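Local coordinates for signal recognition 54 kDa protein (Pyrococcus furiosus, PDB 3DM5) that is the SRP54 protein of the signal recognition particle, built from a helical bundle, a P-loop GTPase-type domain and a signal peptide binding domain, at residues G225-K236 with G257-A267; L14-V23 with K71-V79. One frame throughout, in Å; residues are numbered along the deposited sequence.

Interaction 1 (G225-K236 with G257-A267); sequences GQQAYNQALAFK and GALSAVAATGA. With SO4 (sulfate ion), chain N.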
loop_
_atom_site.group_PDB
_atom_site.type_symbol
_atom_site.label_atom_id
_atom_site.label_comp_id
_atom_site.label_asym_id
_atom_site.label_seq_id
_atom_site.Cartn_x
_atom_site.Cartn_y
_atom_site.Cartn_z
ATOM N N GLY A 225 -17.453 -3.244 -11.235
ATOM C CA GLY A 225 -17.881 -3.691 -9.922
ATOM C C GLY A 225 -19.372 -3.966 -9.848
ATOM O O GLY A 225 -19.952 -4.603 -10.731
ATOM N N GLN A 226 -20.003 -3.476 -8.789
ATOM C CA GLN A 226 -21.375 -3.862 -8.483
ATOM C C GLN A 226 -22.386 -3.256 -9.438
ATOM O O GLN A 226 -23.551 -3.611 -9.377
ATOM C CB GLN A 226 -21.735 -3.475 -7.055
ATOM C CG GLN A 226 -21.922 -1.994 -6.854
ATOM C CD GLN A 226 -22.378 -1.668 -5.457
ATOM O OE1 GLN A 226 -21.588 -1.214 -4.618
ATOM N NE2 GLN A 226 -23.649 -1.933 -5.177
ATOM N N GLN A 227 -21.944 -2.339 -10.302
ATOM C CA GLN A 227 -22.816 -1.748 -11.320
ATOM C C GLN A 227 -23.221 -2.752 -12.391
ATOM O O GLN A 227 -24.077 -2.449 -13.223
ATOM C CB GLN A 227 -22.157 -0.556 -12.018
ATOM C CG GLN A 227 -21.559 0.492 -11.107
ATOM C CD GLN A 227 -20.899 1.617 -11.889
ATOM O OE1 GLN A 227 -21.582 2.501 -12.398
ATOM N NE2 GLN A 227 -19.563 1.580 -11.998
ATOM N N ALA A 228 -22.601 -3.932 -12.372
ATOM C CA ALA A 228 -22.945 -4.981 -13.322
ATOM C C ALA A 228 -24.337 -5.527 -13.065
ATOM O O ALA A 228 -24.956 -6.097 -13.961
ATOM C CB ALA A 228 -21.939 -6.117 -13.289
ATOM N N TYR A 229 -24.816 -5.377 -11.838
ATOM C CA TYR A 229 -26.110 -5.919 -11.468
ATOM C C TYR A 229 -27.222 -5.497 -12.434
ATOM O O TYR A 229 -27.869 -6.335 -13.056
ATOM C CB TYR A 229 -26.488 -5.499 -10.054
ATOM C CG TYR A 229 -27.826 -6.041 -9.647
ATOM C CD1 TYR A 229 -27.942 -7.327 -9.123
ATOM C CD2 TYR A 229 -28.983 -5.294 -9.811
ATOM C CE1 TYR A 229 -29.177 -7.853 -8.752
ATOM C CE2 TYR A 229 -30.236 -5.810 -9.435
ATOM C CZ TYR A 229 -30.317 -7.093 -8.908
ATOM O OH TYR A 229 -31.526 -7.632 -8.537
ATOM N N ASN A 230 -27.435 -4.192 -12.547
ATOM C CA ASN A 230 -28.512 -3.657 -13.370
ATOM C C ASN A 230 -28.366 -3.956 -14.853
ATOM O O ASN A 230 -29.368 -4.167 -15.533
ATOM C CB ASN A 230 -28.717 -2.160 -13.111
ATOM C CG ASN A 230 -29.522 -1.907 -11.847
ATOM O OD1 ASN A 230 -30.481 -2.622 -11.558
ATOM N ND2 ASN A 230 -29.131 -0.895 -11.087
ATOM N N GLN A 231 -27.127 -3.992 -15.339
ATOM C CA GLN A 231 -26.856 -4.362 -16.722
ATOM C C GLN A 231 -27.205 -5.818 -16.959
ATOM O O GLN A 231 -27.844 -6.130 -17.952
ATOM C CB GLN A 231 -25.387 -4.122 -17.096
ATOM C CG GLN A 231 -24.926 -2.706 -16.856
ATOM C CD GLN A 231 -23.550 -2.458 -17.402
ATOM O OE1 GLN A 231 -22.870 -3.385 -17.852
ATOM N NE2 GLN A 231 -23.123 -1.204 -17.369
ATOM N N ALA A 232 -26.805 -6.705 -16.050
ATOM C CA ALA A 232 -27.113 -8.131 -16.183
ATOM C C ALA A 232 -28.616 -8.351 -16.099
ATOM O O ALA A 232 -29.195 -9.135 -16.859
ATOM C CB ALA A 232 -26.410 -8.939 -15.103
ATOM N N LEU A 233 -29.240 -7.648 -15.165
ATOM C CA LEU A 233 -30.655 -7.811 -14.901
ATOM C C LEU A 233 -31.504 -7.390 -16.096
ATOM O O LEU A 233 -32.423 -8.120 -16.485
ATOM C CB LEU A 233 -31.065 -7.009 -13.669
ATOM C CG LEU A 233 -32.000 -7.731 -12.692
ATOM C CD1 LEU A 233 -32.911 -6.756 -11.988
ATOM C CD2 LEU A 233 -32.816 -8.784 -13.388
ATOM N N ALA A 234 -31.221 -6.212 -16.659
ATOM C CA ALA A 234 -32.001 -5.735 -17.804
ATOM C C ALA A 234 -31.884 -6.728 -18.953
ATOM O O ALA A 234 -32.878 -7.118 -19.554
ATOM C CB ALA A 234 -31.583 -4.336 -18.241
ATOM N N PHE A 235 -30.657 -7.140 -19.244
ATOM C CA PHE A 235 -30.392 -8.154 -20.247
ATOM C C PHE A 235 -31.162 -9.457 -19.984
ATOM O O PHE A 235 -31.890 -9.937 -20.849
ATOM C CB PHE A 235 -28.883 -8.416 -20.292
ATOM C CG PHE A 235 -28.477 -9.556 -21.186
ATOM C CD1 PHE A 235 -28.367 -9.378 -22.557
ATOM C CD2 PHE A 235 -28.171 -10.796 -20.645
ATOM C CE1 PHE A 235 -27.975 -10.425 -23.375
ATOM C CE2 PHE A 235 -27.783 -11.840 -21.444
ATOM C CZ PHE A 235 -27.686 -11.665 -22.811
ATOM N N LYS A 236 -30.989 -10.026 -18.793
ATOM C CA LYS A 236 -31.609 -11.301 -18.445
ATOM C C LYS A 236 -33.128 -11.271 -18.601
ATOM O O LYS A 236 -33.776 -12.317 -18.695
ATOM C CB LYS A 236 -31.266 -11.684 -17.005
ATOM C CG LYS A 236 -31.780 -13.050 -16.596
ATOM C CD LYS A 236 -31.828 -13.229 -15.074
ATOM C CE LYS A 236 -32.626 -14.484 -14.733
ATOM N NZ LYS A 236 -32.534 -14.900 -13.309
ATOM N N GLY A 257 -16.937 -7.614 -7.006
ATOM C CA GLY A 257 -18.216 -6.936 -7.006
ATOM C C GLY A 257 -19.050 -7.217 -8.247
ATOM O O GLY A 257 -20.272 -7.259 -8.158
ATOM N N ALA A 258 -18.398 -7.395 -9.399
ATOM C CA ALA A 258 -19.092 -7.722 -10.647
ATOM C C ALA A 258 -19.652 -9.150 -10.646
ATOM O O ALA A 258 -20.816 -9.356 -10.975
ATOM C CB ALA A 258 -18.159 -7.510 -11.864
ATOM N N LEU A 259 -18.820 -10.131 -10.281
ATOM C CA LEU A 259 -19.255 -11.526 -10.250
ATOM C C LEU A 259 -20.402 -11.700 -9.281
ATOM O O LEU A 259 -21.418 -12.286 -9.631
ATOM C CB LEU A 259 -18.124 -12.482 -9.875
ATOM C CG LEU A 259 -16.884 -12.530 -10.776
ATOM C CD1 LEU A 259 -15.868 -13.466 -10.161
ATOM C CD2 LEU A 259 -17.234 -12.948 -12.201
ATOM N N SER A 260 -20.238 -11.188 -8.063
ATOM C CA SER A 260 -21.268 -11.327 -7.049
ATOM C C SER A 260 -22.550 -10.622 -7.504
ATOM O O SER A 260 -23.672 -11.076 -7.247
ATOM C CB SER A 260 -20.771 -10.772 -5.715
ATOM O OG SER A 260 -20.402 -9.413 -5.852
ATOM N N ALA A 261 -22.367 -9.520 -8.212
ATOM C CA ALA A 261 -23.488 -8.727 -8.709
ATOM C C ALA A 261 -24.302 -9.473 -9.781
ATOM O O ALA A 261 -25.522 -9.554 -9.704
ATOM C CB ALA A 261 -22.987 -7.404 -9.246
ATOM N N VAL A 262 -23.594 -10.006 -10.774
ATOM C CA VAL A 262 -24.177 -10.799 -11.837
ATOM C C VAL A 262 -24.801 -12.067 -11.283
ATOM O O VAL A 262 -25.870 -12.478 -11.723
ATOM C CB VAL A 262 -23.132 -11.180 -12.925
ATOM C CG1 VAL A 262 -23.663 -12.300 -13.798
ATOM C CG2 VAL A 262 -22.769 -9.976 -13.781
ATOM N N ALA A 263 -24.159 -12.687 -10.304
ATOM C CA ALA A 263 -24.706 -13.914 -9.755
ATOM C C ALA A 263 -25.997 -13.655 -8.939
ATOM O O ALA A 263 -26.850 -14.537 -8.776
ATOM C CB ALA A 263 -23.663 -14.634 -8.924
ATOM N N ALA A 264 -26.127 -12.437 -8.426
ATOM C CA ALA A 264 -27.262 -12.079 -7.600
ATOM C C ALA A 264 -28.452 -11.991 -8.525
ATOM O O ALA A 264 -29.609 -11.918 -8.122
ATOM C CB ALA A 264 -27.020 -10.749 -6.945
ATOM N N THR A 265 -28.140 -12.008 -9.797
ATOM C CA THR A 265 -29.113 -11.690 -10.796
ATOM C C THR A 265 -29.786 -12.972 -11.283
ATOM O O THR A 265 -30.893 -12.932 -11.812
ATOM C CB THR A 265 -28.391 -11.011 -11.936
ATOM O OG1 THR A 265 -28.897 -9.680 -12.112
ATOM C CG2 THR A 265 -28.470 -11.864 -13.198
ATOM N N GLY A 266 -29.111 -14.106 -11.099
ATOM C CA GLY A 266 -29.568 -15.377 -11.632
ATOM C C GLY A 266 -28.934 -15.738 -12.967
ATOM O O GLY A 266 -28.776 -16.900 -13.312
ATOM N N ALA A 267 -28.553 -14.731 -13.726
ATOM C CA ALA A 267 -27.946 -14.985 -15.015
ATOM C C ALA A 267 -26.671 -15.806 -14.852
ATOM O O ALA A 267 -25.876 -15.572 -13.941
ATOM C CB ALA A 267 -27.672 -13.676 -15.741
HETATM S S SO4 N . -26.126 1.142 -10.386
HETATM O O1 SO4 N . -25.864 -0.298 -10.295
HETATM O O2 SO4 N . -26.686 1.440 -11.706
HETATM O O3 SO4 N . -27.044 1.521 -9.311
HETATM O O4 SO4 N . -24.898 1.923 -10.255
#

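Interaction 2 (L14-V23 with K71-V79); sequences LKKIARASSV and KKEHIIKIV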
loop_
_atom_site.group_PDB
_atom_site.type_symbol
_atom_site.label_atom_id
_atom_site.label_comp_id
_atom_site.label_asym_id
_atom_site.label_seq_id
_atom_site.Cartn_x
_atom_site.Cartn_y
_atom_site.Cartn_z
ATOM N N LEU A 14 -9.444 -17.655 6.717
ATOM C CA LEU A 14 -9.552 -19.102 6.884
ATOM C C LEU A 14 -8.313 -19.665 7.578
ATOM O O LEU A 14 -8.429 -20.564 8.413
ATOM C CB LEU A 14 -9.812 -19.814 5.544
ATOM C CG LEU A 14 -11.203 -19.596 4.940
ATOM C CD1 LEU A 14 -11.457 -20.584 3.843
ATOM C CD2 LEU A 14 -12.284 -19.706 6.010
ATOM N N LYS A 15 -7.140 -19.132 7.234
ATOM C CA LYS A 15 -5.899 -19.473 7.933
ATOM C C LYS A 15 -6.009 -19.104 9.403
ATOM O O LYS A 15 -5.616 -19.867 10.275
ATOM C CB LYS A 15 -4.697 -18.752 7.324
ATOM C CG LYS A 15 -4.247 -19.302 5.964
ATOM C CD LYS A 15 -3.392 -18.272 5.232
ATOM C CE LYS A 15 -3.291 -18.536 3.728
ATOM N NZ LYS A 15 -1.961 -19.081 3.316
ATOM N N LYS A 16 -6.553 -17.928 9.677
ATOM C CA LYS A 16 -6.692 -17.486 11.047
ATOM C C LYS A 16 -7.470 -18.523 11.814
ATOM O O LYS A 16 -7.092 -18.903 12.920
ATOM C CB LYS A 16 -7.400 -16.135 11.120
ATOM C CG LYS A 16 -6.484 -14.932 10.933
ATOM C CD LYS A 16 -7.170 -13.649 11.401
ATOM C CE LYS A 16 -6.224 -12.458 11.336
ATOM N NZ LYS A 16 -6.855 -11.221 11.889
ATOM N N ILE A 17 -8.560 -18.987 11.217
ATOM C CA ILE A 17 -9.397 -20.000 11.847
ATOM C C ILE A 17 -8.611 -21.288 12.099
ATOM O O ILE A 17 -8.687 -21.867 13.175
ATOM C CB ILE A 17 -10.653 -20.291 11.007
ATOM C CG1 ILE A 17 -11.534 -19.050 10.979
ATOM C CG2 ILE A 17 -11.413 -21.476 11.572
ATOM C CD1 ILE A 17 -12.987 -19.349 11.041
ATOM N N ALA A 18 -7.847 -21.719 11.103
ATOM C CA ALA A 18 -7.098 -22.954 11.213
ATOM C C ALA A 18 -6.114 -22.858 12.361
ATOM O O ALA A 18 -5.789 -23.854 13.003
ATOM C CB ALA A 18 -6.362 -23.242 9.918
ATOM N N ARG A 19 -5.659 -21.643 12.624
ATOM C CA ARG A 19 -4.583 -21.422 13.575
ATOM C C ARG A 19 -5.121 -21.005 14.933
ATOM O O ARG A 19 -4.396 -21.019 15.921
ATOM C CB ARG A 19 -3.626 -20.359 13.039
ATOM C CG ARG A 19 -2.920 -20.766 11.749
ATOM C CD ARG A 19 -1.982 -19.661 11.267
ATOM N NE ARG A 19 -1.463 -19.910 9.923
ATOM C CZ ARG A 19 -0.794 -19.012 9.203
ATOM N NH1 ARG A 19 -0.559 -17.800 9.699
ATOM N NH2 ARG A 19 -0.363 -19.323 7.981
ATOM N N ALA A 20 -6.399 -20.641 14.973
ATOM C CA ALA A 20 -7.034 -20.152 16.195
ATOM C C ALA A 20 -6.787 -21.079 17.377
ATOM O O ALA A 20 -6.796 -22.305 17.231
ATOM C CB ALA A 20 -8.544 -19.951 15.980
ATOM N N SER A 21 -6.568 -20.482 18.546
ATOM C CA SER A 21 -6.374 -21.245 19.773
ATOM C C SER A 21 -7.642 -22.024 20.119
ATOM O O SER A 21 -7.577 -23.181 20.521
ATOM C CB SER A 21 -5.948 -20.332 20.929
ATOM O OG SER A 21 -6.982 -19.431 21.288
ATOM N N SER A 22 -8.797 -21.393 19.944
ATOM C CA SER A 22 -10.065 -22.097 20.108
ATOM C C SER A 22 -11.179 -21.357 19.394
ATOM O O SER A 22 -11.042 -20.179 19.072
ATOM C CB SER A 22 -10.415 -22.251 21.588
ATOM O OG SER A 22 -10.829 -21.014 22.152
ATOM N N VAL A 23 -12.292 -22.046 19.168
ATOM C CA VAL A 23 -13.415 -21.458 18.452
ATOM C C VAL A 23 -14.525 -20.976 19.388
ATOM O O VAL A 23 -15.393 -21.748 19.799
ATOM C CB VAL A 23 -13.979 -22.436 17.408
ATOM C CG1 VAL A 23 -15.140 -21.809 16.661
ATOM C CG2 VAL A 23 -12.878 -22.856 16.445
ATOM N N LYS A 71 -15.340 -28.069 15.181
ATOM C CA LYS A 71 -16.056 -26.814 14.986
ATOM C C LYS A 71 -15.269 -26.004 13.954
ATOM O O LYS A 71 -15.829 -25.458 13.010
ATOM C CB LYS A 71 -16.168 -26.054 16.311
ATOM C CG LYS A 71 -16.098 -26.948 17.557
ATOM C CD LYS A 71 -14.644 -27.258 17.943
ATOM C CE LYS A 71 -14.523 -28.394 18.961
ATOM N NZ LYS A 71 -14.370 -29.720 18.288
ATOM N N LYS A 72 -13.956 -25.989 14.135
ATOM C CA LYS A 72 -13.015 -25.298 13.270
ATOM C C LYS A 72 -13.069 -25.710 11.776
ATOM O O LYS A 72 -13.086 -24.859 10.891
ATOM C CB LYS A 72 -11.610 -25.508 13.851
ATOM C CG LYS A 72 -10.544 -24.631 13.292
ATOM C CD LYS A 72 -9.185 -25.048 13.838
ATOM C CE LYS A 72 -8.969 -24.563 15.256
ATOM N NZ LYS A 72 -7.512 -24.561 15.599
ATOM N N GLU A 73 -13.092 -27.009 11.492
ATOM C CA GLU A 73 -13.099 -27.477 10.112
ATOM C C GLU A 73 -14.470 -27.276 9.515
ATOM O O GLU A 73 -14.639 -27.260 8.294
ATOM C CB GLU A 73 -12.768 -28.966 10.031
ATOM C CG GLU A 73 -11.392 -29.351 10.519
ATOM C CD GLU A 73 -11.322 -30.816 10.901
ATOM O OE1 GLU A 73 -12.338 -31.340 11.426
ATOM O OE2 GLU A 73 -10.262 -31.437 10.675
ATOM N N HIS A 74 -15.467 -27.151 10.378
ATOM C CA HIS A 74 -16.811 -27.010 9.873
ATOM C C HIS A 74 -17.051 -25.559 9.506
ATOM O O HIS A 74 -17.816 -25.268 8.585
ATOM C CB HIS A 74 -17.838 -27.524 10.876
ATOM C CG HIS A 74 -19.248 -27.442 10.389
ATOM N ND1 HIS A 74 -20.169 -26.579 10.931
ATOM C CD2 HIS A 74 -19.889 -28.110 9.398
ATOM C CE1 HIS A 74 -21.324 -26.717 10.299
ATOM N NE2 HIS A 74 -21.177 -27.640 9.366
ATOM N N ILE A 75 -16.386 -24.650 10.217
ATOM C CA ILE A 75 -16.428 -23.240 9.855
ATOM C C ILE A 75 -15.802 -23.057 8.472
ATOM O O ILE A 75 -16.367 -22.399 7.604
ATOM C CB ILE A 75 -15.645 -22.358 10.835
ATOM C CG1 ILE A 75 -16.225 -22.458 12.247
ATOM C CG2 ILE A 75 -15.688 -20.920 10.356
ATOM C CD1 ILE A 75 -17.471 -21.648 12.447
ATOM N N ILE A 76 -14.626 -23.638 8.275
ATOM C CA ILE A 76 -13.948 -23.546 7.004
ATOM C C ILE A 76 -14.939 -23.989 5.944
ATOM O O ILE A 76 -15.033 -23.374 4.892
ATOM C CB ILE A 76 -12.741 -24.481 6.950
ATOM C CG1 ILE A 76 -11.841 -24.299 8.175
ATOM C CG2 ILE A 76 -11.959 -24.272 5.675
ATOM C CD1 ILE A 76 -10.882 -23.213 8.047
ATOM N N LYS A 77 -15.682 -25.059 6.234
ATOM C CA LYS A 77 -16.673 -25.606 5.301
ATOM C C LYS A 77 -17.830 -24.646 5.033
ATOM O O LYS A 77 -18.213 -24.434 3.887
ATOM C CB LYS A 77 -17.226 -26.934 5.823
ATOM C CG LYS A 77 -17.893 -27.804 4.759
ATOM C CD LYS A 77 -19.398 -27.610 4.711
ATOM C CE LYS A 77 -20.036 -28.623 3.773
ATOM N NZ LYS A 77 -21.518 -28.478 3.657
ATOM N N ILE A 78 -18.393 -24.085 6.094
ATOM C CA ILE A 78 -19.467 -23.105 5.972
ATOM C C ILE A 78 -19.089 -21.921 5.059
ATOM O O ILE A 78 -19.819 -21.582 4.130
ATOM C CB ILE A 78 -19.869 -22.562 7.352
ATOM C CG1 ILE A 78 -20.394 -23.707 8.231
ATOM C CG2 ILE A 78 -20.901 -21.469 7.189
ATOM C CD1 ILE A 78 -20.716 -23.304 9.667
ATOM N N VAL A 79 -17.947 -21.299 5.332
ATOM C CA VAL A 79 -17.438 -20.221 4.499
ATOM C C VAL A 79 -17.300 -20.641 3.027
ATOM O O VAL A 79 -17.716 -19.912 2.140
ATOM C CB VAL A 79 -16.076 -19.701 5.031
ATOM C CG1 VAL A 79 -15.399 -18.744 4.049
ATOM C CG2 VAL A 79 -16.259 -19.022 6.339
#

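Interaction 1 (G225-K236 with G257-A267)
Helix 228-236 and helix 257-263 run in broadly the same direction, crossing at -34° with their axes 8.0 Å apart, and G225, ahead of helix 228-236, meets G257 and A258. The backbones are close enough there for G225 O to lie 3.2 Å from A258 CA, a CA-H...O contact. Q226 CA makes a second, longer one to G257 O. Small side chains keep this spacing going. A228 CB touches the CB atoms of A258 and A261, and A261 CB also packs on Y229 CB. V262 CG2 lies 4.0 Å from A228 CB and equally near A232 CB, so it spans one turn of the other helix.

The Y229 ring turns its edge to A261 O and A264 CB, which sit near the ring plane, while T265 OG1 lies over one face. CG is anti to the backbone N (chi1 180°), which carries the ring along the side of the contact. T265 OG1 is also 3.7 Å from L233 CG. K236 reaches out with an extended chain. Its NZ donates to T265 O at 3.0 Å, in the carbonyl plane and on a lone pair. This ties the lysine to the turn where G266 has positive phi.

On the outer side, N230 ND2 gives a weak hydrogen bond to a sulfate ion, probably from the crystallisation liquor, to which R33 of the second subunit is also hydrogen-bonded. In the GTPase-type domain both helices pack on the sheet: A228 and V262 touch I220 of strand 215-221, and V262 also reaches I244 of strand 242-247 and I269 of strand 269-273.

Interaction 2 (L14-V23 with K71-V79)
The chi1 of K72 (-167°) swings its chain away from the backbone N, and a kink at chi3 (-77°) then leads it across I17 to the end of helix 14-19. This is antiparallel packing in the SRP54 helical bundle: the axes of helix 14-19 and helix 71-79 lie 9.5 Å apart at 168°. The K72 methylenes and the I17 side chain lie alongside, pointing opposite ways, with K72 CG 3.7 Å from I17 CG2. V23 CG2 packs on K72 CB, so the loop after helix 14-19 covers the base of the lysine.

Further along, I76 CD1 packs against L14 O and I17 CG2. L14 CD2 and V79 CG1 meet tip to tip at 3.8 Å. I17 and I75 both touch L31 of helix 25-41. I75 and V79 reach A60 and I56 of helix 46-62, so the contact belongs to the four-helix core. On the outer side, R19 forms a salt bridge with E308 of the third subunit.

Two backbone carbonyls hold the K72 ammonium. NZ donates hydrogen bonds to A18 O (3.2 Å, from well above that carbonyl plane) and A20 O (2.9 Å, in the carbonyl plane).

Interactions 1 and 2 lie in different domains, and their nearest atoms are about 12 Å apart. Interaction 1 is the more buried. It joins two helices that lie on the sheet of the GTPase-type domain, and small residues let helices running broadly the same way come close. Interaction 2 is partly buried and joins the first and last helices of the bundle, antiparallel and wider apart, through branched aliphatic side chains. No helix is shared. Both use a lysine to bind backbone oxygen: K236 takes one carbonyl, at T265, and K72 two, one in a helix's last turn and one just past it. Another subunit borders each contact, the second at interaction 1, the third at interaction 2.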